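Endo-1,4-beta-xylanase 1 (Hypocrea jecorina, PDB 1XYN) hydrolyses internal beta-1,4-xylosidic linkages in the main chain of xylan, releasing xylooligosaccharides and xylose from this plant cell-wall hemicellulose. Local coordinates at residues I3-N8 with G39-S44; Y66-N71 with M156-V161; E106-N111 with T118-Q123. All coordinates share one frame; numbering follows the deposited sequence.

Interaction 1 (I3-N8 with G39-S44)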
loop_
_atom_site.group_PDB
_atom_site.type_symbol
_atom_site.label_atom_id
_atom_site.label_comp_id
_atom_site.label_asym_id
_atom_site.label_seq_id
_atom_site.Cartn_x
_atom_site.Cartn_y
_atom_site.Cartn_z
ATOM N N ILE A 3 -24.072 -1.307 -15.715
ATOM C CA ILE A 3 -23.119 -0.967 -14.673
ATOM C C ILE A 3 -23.844 -0.993 -13.339
ATOM O O ILE A 3 -24.912 -0.394 -13.196
ATOM C CB ILE A 3 -22.510 0.432 -14.887
ATOM C CG1 ILE A 3 -22.119 0.643 -16.354
ATOM C CG2 ILE A 3 -21.314 0.612 -13.994
ATOM C CD1 ILE A 3 -21.194 -0.410 -16.925
ATOM N N ASN A 4 -23.302 -1.753 -12.391
ATOM C CA ASN A 4 -23.887 -1.852 -11.065
ATOM C C ASN A 4 -22.807 -1.732 -10.000
ATOM O O ASN A 4 -23.033 -2.079 -8.837
ATOM C CB ASN A 4 -24.667 -3.163 -10.905
ATOM C CG ASN A 4 -23.766 -4.389 -10.840
ATOM O OD1 ASN A 4 -22.779 -4.497 -11.563
ATOM N ND2 ASN A 4 -24.115 -5.324 -9.971
ATOM N N TYR A 5 -21.623 -1.276 -10.408
ATOM C CA TYR A 5 -20.518 -1.096 -9.471
ATOM C C TYR A 5 -19.690 0.136 -9.790
ATOM O O TYR A 5 -19.332 0.390 -10.940
ATOM C CB TYR A 5 -19.608 -2.321 -9.406
ATOM C CG TYR A 5 -18.639 -2.254 -8.251
ATOM C CD1 TYR A 5 -19.060 -2.546 -6.956
ATOM C CD2 TYR A 5 -17.311 -1.867 -8.442
ATOM C CE1 TYR A 5 -18.186 -2.456 -5.871
ATOM C CE2 TYR A 5 -16.426 -1.768 -7.364
ATOM C CZ TYR A 5 -16.873 -2.066 -6.082
ATOM O OH TYR A 5 -16.020 -1.977 -5.006
ATOM N N ASP A 6 -19.395 0.898 -8.746
ATOM C CA ASP A 6 -18.614 2.116 -8.867
ATOM C C ASP A 6 -17.336 1.991 -8.041
ATOM O O ASP A 6 -17.368 1.904 -6.808
ATOM C CB ASP A 6 -19.453 3.321 -8.418
ATOM C CG ASP A 6 -18.639 4.605 -8.288
ATOM O OD1 ASP A 6 -17.573 4.725 -8.926
ATOM O OD2 ASP A 6 -19.076 5.506 -7.541
ATOM N N GLN A 7 -16.215 1.930 -8.748
ATOM C CA GLN A 7 -14.908 1.832 -8.126
ATOM C C GLN A 7 -14.480 3.245 -7.782
ATOM O O GLN A 7 -14.292 4.073 -8.672
ATOM C CB GLN A 7 -13.917 1.189 -9.105
ATOM C CG GLN A 7 -12.455 1.206 -8.663
ATOM C CD GLN A 7 -12.233 0.626 -7.273
ATOM O OE1 GLN A 7 -11.268 0.984 -6.596
ATOM N NE2 GLN A 7 -13.116 -0.270 -6.844
ATOM N N ASN A 8 -14.381 3.536 -6.491
ATOM C CA ASN A 8 -13.963 4.863 -6.060
ATOM C C ASN A 8 -12.950 4.795 -4.925
ATOM O O ASN A 8 -13.305 4.819 -3.743
ATOM C CB ASN A 8 -15.165 5.708 -5.651
ATOM C CG ASN A 8 -14.793 7.157 -5.407
ATOM O OD1 ASN A 8 -13.628 7.550 -5.538
ATOM N ND2 ASN A 8 -15.789 7.969 -5.073
ATOM N N GLY A 39 -18.214 -0.476 -13.433
ATOM C CA GLY A 39 -18.310 -1.800 -14.005
ATOM C C GLY A 39 -19.351 -2.698 -13.366
ATOM O O GLY A 39 -20.502 -2.292 -13.192
ATOM N N TRP A 40 -18.935 -3.893 -12.950
ATOM C CA TRP A 40 -19.870 -4.859 -12.389
ATOM C C TRP A 40 -19.432 -5.499 -11.078
ATOM O O TRP A 40 -18.248 -5.712 -10.837
ATOM C CB TRP A 40 -20.170 -5.931 -13.449
ATOM C CG TRP A 40 -20.600 -5.333 -14.775
ATOM C CD1 TRP A 40 -21.882 -5.147 -15.213
ATOM C CD2 TRP A 40 -19.746 -4.764 -15.789
ATOM N NE1 TRP A 40 -21.877 -4.490 -16.425
ATOM C CE2 TRP A 40 -20.584 -4.243 -16.799
ATOM C CE3 TRP A 40 -18.356 -4.638 -15.935
ATOM C CZ2 TRP A 40 -20.075 -3.604 -17.940
ATOM C CZ3 TRP A 40 -17.854 -4.005 -17.065
ATOM C CH2 TRP A 40 -18.712 -3.495 -18.054
ATOM N N THR A 41 -20.414 -5.800 -10.238
ATOM C CA THR A 41 -20.185 -6.414 -8.932
ATOM C C THR A 41 -19.542 -7.809 -9.022
ATOM O O THR A 41 -18.816 -8.236 -8.114
ATOM C CB THR A 41 -21.518 -6.463 -8.130
ATOM O OG1 THR A 41 -21.870 -5.134 -7.714
ATOM C CG2 THR A 41 -21.409 -7.362 -6.899
ATOM N N THR A 42 -19.837 -8.525 -10.100
ATOM C CA THR A 42 -19.285 -9.857 -10.332
ATOM C C THR A 42 -18.899 -9.913 -11.806
ATOM O O THR A 42 -19.757 -9.831 -12.686
ATOM C CB THR A 42 -20.313 -10.969 -10.021
ATOM O OG1 THR A 42 -21.577 -10.621 -10.593
ATOM C CG2 THR A 42 -20.487 -11.164 -8.523
ATOM N N GLY A 43 -17.600 -10.003 -12.068
ATOM C CA GLY A 43 -17.107 -10.038 -13.433
ATOM C C GLY A 43 -17.460 -11.294 -14.200
ATOM O O GLY A 43 -17.729 -12.342 -13.610
ATOM N N SER A 44 -17.442 -11.193 -15.523
ATOM C CA SER A 44 -17.764 -12.335 -16.366
ATOM C C SER A 44 -16.795 -12.450 -17.545
ATOM O O SER A 44 -15.733 -11.822 -17.561
ATOM C CB SER A 44 -19.208 -12.226 -16.874
ATOM O OG SER A 44 -19.352 -11.162 -17.804
#
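The N-terminal segment 3-8 and segment 39-44 meet in an antiparallel edge pairing that carries a classic beta bulge: N4 and Y5 together face the single residue G39. This is where strand 5-10 begins to run beside the end of strand 34-40 in the curved, cleft-lining sheet of the family 11 jelly roll. The carbonyl of G39 sits at the centre of the bulge. It accepts N4 N at 3.0 Å, almost in line with its own C=O bond, and a weak bond from Y5 N, while Y5 O takes the amide of G39 (N-O 2.9 Å) to complete the pair. Beyond G39 the side chain of N4 takes over the work of the backbone. Its CG lies between the backbone N and the carbonyl carbon (chi1 71°), which turns OD1 to the T41 amide; T41 N donates to OD1 over 3.0 Å, approaching 34° out of the carboxamide plane. The chain leaving the strand is thus held by a side chain where the regular pairing stops. Y5 puts its CB against the carbonyl carbon of W40 (CB-C 3.6 Å), and its ring leads away to stack on that of Y158, which probably binds substrate. On the other flank I3 lays CD1 over one face of the W40 indole, displaced toward the rim, while V176 of strand 168-177 touches both side chains. An alanine in place of W40 would probably leave I3 CD1 without its flat support and open a gap between the two sheets beside V176. The other branch of I3, CG2, anti to the backbone N, turns back to the bulge and comes to 3.1 Å from G39 O.

Interaction 2 (Y66-N71 with M156-V161)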
loop_
_atom_site.group_PDB
_atom_site.type_symbol
_atom_site.label_atom_id
_atom_site.label_comp_id
_atom_site.label_asym_id
_atom_site.label_seq_id
_atom_site.Cartn_x
_atom_site.Cartn_y
_atom_site.Cartn_z
ATOM N N TYR A 66 -9.797 -3.579 -14.779
ATOM C CA TYR A 66 -9.234 -3.922 -13.477
ATOM C C TYR A 66 -10.223 -4.773 -12.686
ATOM O O TYR A 66 -11.436 -4.583 -12.790
ATOM C CB TYR A 66 -8.914 -2.615 -12.719
ATOM C CG TYR A 66 -8.546 -2.775 -11.260
ATOM C CD1 TYR A 66 -7.268 -3.174 -10.879
ATOM C CD2 TYR A 66 -9.472 -2.497 -10.251
ATOM C CE1 TYR A 66 -6.925 -3.289 -9.533
ATOM C CE2 TYR A 66 -9.141 -2.611 -8.923
ATOM C CZ TYR A 66 -7.863 -3.006 -8.564
ATOM O OH TYR A 66 -7.528 -3.101 -7.233
ATOM N N GLY A 67 -9.709 -5.692 -11.878
ATOM C CA GLY A 67 -10.588 -6.534 -11.096
ATOM C C GLY A 67 -9.907 -7.358 -10.021
ATOM O O GLY A 67 -8.691 -7.270 -9.808
ATOM N N TRP A 68 -10.717 -8.158 -9.340
ATOM C CA TRP A 68 -10.272 -9.025 -8.259
ATOM C C TRP A 68 -10.841 -10.432 -8.403
ATOM O O TRP A 68 -11.776 -10.675 -9.166
ATOM C CB TRP A 68 -10.693 -8.452 -6.903
ATOM C CG TRP A 68 -9.893 -7.269 -6.498
ATOM C CD1 TRP A 68 -10.059 -5.993 -6.932
ATOM C CD2 TRP A 68 -8.748 -7.257 -5.629
ATOM N NE1 TRP A 68 -9.084 -5.182 -6.399
ATOM C CE2 TRP A 68 -8.266 -5.930 -5.594
ATOM C CE3 TRP A 68 -8.081 -8.239 -4.878
ATOM C CZ2 TRP A 68 -7.147 -5.556 -4.842
ATOM C CZ3 TRP A 68 -6.969 -7.865 -4.130
ATOM C CH2 TRP A 68 -6.515 -6.535 -4.119
ATOM N N SER A 69 -10.289 -11.344 -7.622
ATOM C CA SER A 69 -10.697 -12.738 -7.624
ATOM C C SER A 69 -10.457 -13.244 -6.208
ATOM O O SER A 69 -9.605 -12.713 -5.497
ATOM C CB SER A 69 -9.841 -13.511 -8.633
ATOM O OG SER A 69 -10.028 -14.903 -8.534
ATOM N N THR A 70 -11.256 -14.212 -5.770
ATOM C CA THR A 70 -11.092 -14.770 -4.435
ATOM C C THR A 70 -10.857 -16.271 -4.477
ATOM O O THR A 70 -11.324 -16.959 -5.387
ATOM C CB THR A 70 -12.283 -14.448 -3.497
ATOM O OG1 THR A 70 -13.516 -14.743 -4.153
ATOM C CG2 THR A 70 -12.268 -12.984 -3.103
ATOM N N ASN A 71 -10.060 -16.745 -3.519
ATOM C CA ASN A 71 -9.700 -18.157 -3.373
ATOM C C ASN A 71 -9.193 -18.791 -4.673
ATOM O O ASN A 71 -9.856 -19.651 -5.252
ATOM C CB ASN A 71 -10.887 -18.943 -2.815
ATOM C CG ASN A 71 -10.469 -20.242 -2.171
ATOM O OD1 ASN A 71 -9.658 -20.262 -1.240
ATOM N ND2 ASN A 71 -11.027 -21.340 -2.656
ATOM N N MET A 156 -14.765 -15.083 -9.367
ATOM C CA MET A 156 -14.810 -13.710 -9.849
ATOM C C MET A 156 -15.483 -12.751 -8.875
ATOM O O MET A 156 -16.576 -13.020 -8.366
ATOM C CB MET A 156 -15.556 -13.635 -11.187
ATOM C CG MET A 156 -14.792 -14.196 -12.368
ATOM S SD MET A 156 -13.421 -13.160 -12.839
ATOM C CE MET A 156 -14.051 -12.483 -14.335
ATOM N N ASN A 157 -14.807 -11.637 -8.606
ATOM C CA ASN A 157 -15.349 -10.601 -7.748
ATOM C C ASN A 157 -15.621 -9.419 -8.681
ATOM O O ASN A 157 -15.907 -9.644 -9.850
ATOM C CB ASN A 157 -14.385 -10.232 -6.630
ATOM C CG ASN A 157 -15.077 -9.487 -5.505
ATOM O OD1 ASN A 157 -15.186 -8.258 -5.523
ATOM N ND2 ASN A 157 -15.581 -10.235 -4.534
ATOM N N TYR A 158 -15.489 -8.175 -8.220
ATOM C CA TYR A 158 -15.790 -7.057 -9.107
ATOM C C TYR A 158 -14.843 -6.889 -10.298
ATOM O O TYR A 158 -13.694 -7.341 -10.275
ATOM C CB TYR A 158 -15.992 -5.753 -8.326
ATOM C CG TYR A 158 -14.748 -5.091 -7.771
ATOM C CD1 TYR A 158 -13.960 -4.263 -8.577
ATOM C CD2 TYR A 158 -14.405 -5.225 -6.421
ATOM C CE1 TYR A 158 -12.868 -3.583 -8.057
ATOM C CE2 TYR A 158 -13.317 -4.544 -5.890
ATOM C CZ TYR A 158 -12.550 -3.724 -6.712
ATOM O OH TYR A 158 -11.455 -3.050 -6.201
ATOM N N GLN A 159 -15.351 -6.250 -11.348
ATOM C CA GLN A 159 -14.595 -6.045 -12.575
ATOM C C GLN A 159 -15.012 -4.711 -13.167
ATOM O O GLN A 159 -16.150 -4.543 -13.592
ATOM C CB GLN A 159 -14.910 -7.191 -13.538
ATOM C CG GLN A 159 -14.235 -7.147 -14.887
ATOM C CD GLN A 159 -14.677 -8.312 -15.768
ATOM O OE1 GLN A 159 -15.632 -8.198 -16.539
ATOM N NE2 GLN A 159 -14.001 -9.444 -15.632
ATOM N N VAL A 160 -14.085 -3.760 -13.193
ATOM C CA VAL A 160 -14.374 -2.431 -13.711
ATOM C C VAL A 160 -13.359 -1.988 -14.747
ATOM O O VAL A 160 -12.392 -2.681 -15.011
ATOM C CB VAL A 160 -14.355 -1.364 -12.561
ATOM C CG1 VAL A 160 -15.491 -1.606 -11.560
ATOM C CG2 VAL A 160 -13.012 -1.377 -11.846
ATOM N N VAL A 161 -13.659 -0.868 -15.393
ATOM C CA VAL A 161 -12.770 -0.232 -16.349
ATOM C C VAL A 161 -12.316 0.931 -15.474
ATOM O O VAL A 161 -13.131 1.759 -15.077
ATOM C CB VAL A 161 -13.530 0.309 -17.560
ATOM C CG1 VAL A 161 -12.625 1.206 -18.395
ATOM C CG2 VAL A 161 -14.049 -0.837 -18.395
HETATM O O HOH W 1 -13.569 -10.193 -11.519
#
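Y66 opens an antiparallel pairing between strands 60-70 and 155-166, in the curved sheet that forms the xylan-binding cleft of the family 11 jelly roll. Its backbone is bound to V160 in both directions (Y66 N-V160 O and V160 N-Y66 O, each 2.8 Å). The phenol ring, CG anti to the backbone N (chi1 170°), runs alongside V160, whose CG2 meets it at the ring edge, near its plane; further out the hydroxyl of Y158 comes to the same edge, 3.6 Å from Y66 CE2. Both tyrosines are substrate-binding residues by similarity, and Y66 OH is hydrogen-bonded to E75, the predicted nucleophile.

G67 faces Q159, and with no side chain in the way its CA comes to 3.3 Å from Y158 O. W68 follows, its N bonded to Y158 O at 3.2 Å and its O accepting N157 N. A water lies within hydrogen-bonding distance of both W68 O and N157 O. The indole of W68 lies side by side with Y158, the two planes inclined at 48°, CD1 resting 3.4 Å from Y158 CZ. Its nitrogen ties the cluster back to the start of the segment: W68 NE1 donates to Y66 OH over 2.7 Å, the hydroxyl lying 25° out of the indole plane.

Between G67 and S69 the register slips by one residue, a beta bulge, so that S69 pairs with M156, their CA atoms 4.8 Å apart; S69 OG turns to the amide of G154 and accepts a hydrogen bond from its N.

Interaction 3 (E106-N111 with T118-Q123)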
loop_
_atom_site.group_PDB
_atom_site.type_symbol
_atom_site.label_atom_id
_atom_site.label_comp_id
_atom_site.label_asym_id
_atom_site.label_seq_id
_atom_site.Cartn_x
_atom_site.Cartn_y
_atom_site.Cartn_z
ATOM N N GLU A 106 3.590 -11.211 -13.754
ATOM C CA GLU A 106 3.057 -11.729 -12.506
ATOM C C GLU A 106 3.840 -10.961 -11.456
ATOM O O GLU A 106 5.056 -10.777 -11.580
ATOM C CB GLU A 106 3.278 -13.232 -12.338
ATOM C CG GLU A 106 2.862 -13.728 -10.939
ATOM C CD GLU A 106 2.678 -15.241 -10.836
ATOM O OE1 GLU A 106 3.546 -15.994 -11.330
ATOM O OE2 GLU A 106 1.661 -15.681 -10.251
ATOM N N ASN A 107 3.137 -10.484 -10.438
ATOM C CA ASN A 107 3.771 -9.718 -9.384
ATOM C C ASN A 107 3.134 -10.104 -8.072
ATOM O O ASN A 107 2.106 -10.779 -8.050
ATOM C CB ASN A 107 3.581 -8.222 -9.644
ATOM C CG ASN A 107 4.354 -7.357 -8.670
ATOM O OD1 ASN A 107 5.418 -7.748 -8.182
ATOM N ND2 ASN A 107 3.835 -6.169 -8.394
ATOM N N THR A 108 3.771 -9.717 -6.978
ATOM C CA THR A 108 3.251 -10.025 -5.665
ATOM C C THR A 108 3.213 -8.744 -4.839
ATOM O O THR A 108 4.107 -7.903 -4.922
ATOM C CB THR A 108 4.101 -11.107 -4.966
ATOM O OG1 THR A 108 4.234 -12.238 -5.837
ATOM C CG2 THR A 108 3.441 -11.562 -3.667
ATOM N N ARG A 109 2.114 -8.573 -4.119
ATOM C CA ARG A 109 1.896 -7.420 -3.264
ATOM C C ARG A 109 1.831 -7.939 -1.830
ATOM O O ARG A 109 0.902 -8.656 -1.465
ATOM C CB ARG A 109 0.584 -6.732 -3.663
ATOM C CG ARG A 109 0.685 -5.893 -4.936
ATOM C CD ARG A 109 1.589 -4.695 -4.688
ATOM N NE ARG A 109 1.862 -3.904 -5.885
ATOM C CZ ARG A 109 2.756 -2.913 -5.940
ATOM N NH1 ARG A 109 3.464 -2.586 -4.864
ATOM N NH2 ARG A 109 2.956 -2.259 -7.083
ATOM N N VAL A 110 2.860 -7.637 -1.043
ATOM C CA VAL A 110 2.917 -8.086 0.349
ATOM C C VAL A 110 2.297 -7.074 1.301
ATOM O O VAL A 110 2.638 -5.891 1.258
ATOM C CB VAL A 110 4.376 -8.374 0.785
ATOM C CG1 VAL A 110 4.456 -8.569 2.293
ATOM C CG2 VAL A 110 4.898 -9.609 0.066
ATOM N N ASN A 111 1.387 -7.544 2.152
ATOM C CA ASN A 111 0.710 -6.692 3.135
ATOM C C ASN A 111 0.146 -5.439 2.483
ATOM O O ASN A 111 0.435 -4.319 2.909
ATOM C CB ASN A 111 1.672 -6.294 4.256
ATOM C CG ASN A 111 2.218 -7.490 5.006
ATOM O OD1 ASN A 111 1.494 -8.448 5.288
ATOM N ND2 ASN A 111 3.505 -7.441 5.335
ATOM N N THR A 118 -6.055 -5.874 4.451
ATOM C CA THR A 118 -4.660 -5.840 4.021
ATOM C C THR A 118 -4.165 -7.286 3.966
ATOM O O THR A 118 -4.301 -8.052 4.937
ATOM C CB THR A 118 -3.789 -4.955 4.936
ATOM O OG1 THR A 118 -3.914 -5.381 6.295
ATOM C CG2 THR A 118 -4.238 -3.505 4.832
ATOM N N ALA A 119 -3.675 -7.676 2.791
ATOM C CA ALA A 119 -3.212 -9.036 2.567
ATOM C C ALA A 119 -2.065 -9.111 1.573
ATOM O O ALA A 119 -1.628 -8.102 1.027
ATOM C CB ALA A 119 -4.373 -9.896 2.071
ATOM N N THR A 120 -1.571 -10.328 1.368
ATOM C CA THR A 120 -0.492 -10.595 0.427
ATOM C C THR A 120 -1.150 -11.410 -0.670
ATOM O O THR A 120 -1.832 -12.393 -0.390
ATOM C CB THR A 120 0.642 -11.391 1.093
ATOM O OG1 THR A 120 1.263 -10.572 2.090
ATOM C CG2 THR A 120 1.691 -11.811 0.068
ATOM N N PHE A 121 -0.945 -11.005 -1.915
ATOM C CA PHE A 121 -1.578 -11.681 -3.036
ATOM C C PHE A 121 -0.798 -11.411 -4.314
ATOM O O PHE A 121 0.056 -10.534 -4.349
ATOM C CB PHE A 121 -2.997 -11.131 -3.185
ATOM C CG PHE A 121 -3.055 -9.621 -3.207
ATOM C CD1 PHE A 121 -3.158 -8.900 -2.022
ATOM C CD2 PHE A 121 -2.951 -8.921 -4.409
ATOM C CE1 PHE A 121 -3.149 -7.513 -2.030
ATOM C CE2 PHE A 121 -2.943 -7.528 -4.430
ATOM C CZ PHE A 121 -3.040 -6.823 -3.241
ATOM N N ASN A 122 -1.128 -12.129 -5.375
ATOM C CA ASN A 122 -0.442 -11.948 -6.646
ATOM C C ASN A 122 -1.231 -11.048 -7.597
ATOM O O ASN A 122 -2.416 -10.790 -7.391
ATOM C CB ASN A 122 -0.196 -13.314 -7.296
ATOM C CG ASN A 122 0.690 -14.210 -6.447
ATOM O OD1 ASN A 122 1.902 -14.020 -6.383
ATOM N ND2 ASN A 122 0.080 -15.171 -5.760
ATOM N N GLN A 123 -0.560 -10.561 -8.633
ATOM C CA GLN A 123 -1.184 -9.712 -9.635
ATOM C C GLN A 123 -0.938 -10.344 -10.996
ATOM O O GLN A 123 0.175 -10.785 -11.279
ATOM C CB GLN A 123 -0.545 -8.319 -9.656
ATOM C CG GLN A 123 -0.657 -7.497 -8.390
ATOM C CD GLN A 123 -0.062 -6.105 -8.573
ATOM O OE1 GLN A 123 1.154 -5.940 -8.582
ATOM N NE2 GLN A 123 -0.921 -5.108 -8.753
HETATM O O HOH W 2 -0.014 -10.520 4.842
#
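N107 and Q123 are joined by side chain and backbone alike. The carboxamide nitrogen N107 ND2 donates to Q123 OE1 over 2.7 Å, arriving almost in line with the Q123 side-chain C=O, with the two amide planes turned 45° apart. The main chains exchange two more bonds: N107 N donates to Q123 O, and Q123 N gives a short bond to N107 O (2.7 Å). The ND2 bond probably fixes the rotation of the Q123 amide; R109 NE adds little, with a weak, long bond to the same OE1. The other end of the amide, NE2, makes a weak hydrogen bond to E75, the predicted nucleophile; R109 and Q123 are themselves substrate-binding residues by similarity.

R109 N meets F121 O at 2.9 Å, and F121 N returns a bond to R109 O. On the face bearing T108 and N122, the T108 hydroxyl donates to N122 OD1 at 3.0 Å. Where the strand turns its corner, T120 OG1 accepts the amide of N111 (N-OG1 3.0 Å), and a water links that hydroxyl to N111 OD1.

F121 CG sits between its backbone N and carbonyl carbon (chi1 50°), which brings one face of the ring against R109 CB in a CH-pi contact, 4.0 Å from the centroid. R109 CG lies against the Q123 carboxamide, and V110 CG2 touches T120 CG2.

The pairing of antiparallel strands 100-109 and 119-128 forms the base of the family 11 thumb, the hairpin loop over the cleft that holds P113, substrate-binding by similarity. Strand 74-79 runs parallel to strand 119-128 on its other side, and R109 NH1 forms a salt bridge with E112 of the second subunit and a hydrogen bond to V110 O of that same subunit.

In the fold
All three contacts belong to the curved sheet that forms the cleft. Interactions 1 and 2, with centres 9 Å apart, are directly joined because strands 34-40 and 155-166 are neighbours: W40 N lies 2.9 Å from Q159 O and G43 N 2.8 Å from N157 O, both probable hydrogen bonds. Interaction 3 lies further round the sheet, 14 Å between centres from interaction 2 and 22 Å from interaction 1, which it does not touch. Its link to interaction 2 is aromatic, W68 CH2 standing 3.6 Å from F121 CZ. The predicted nucleophile E75 falls between these two contacts, its side chain about 3 Å, nearest atoms, from those of Y66 and Q123.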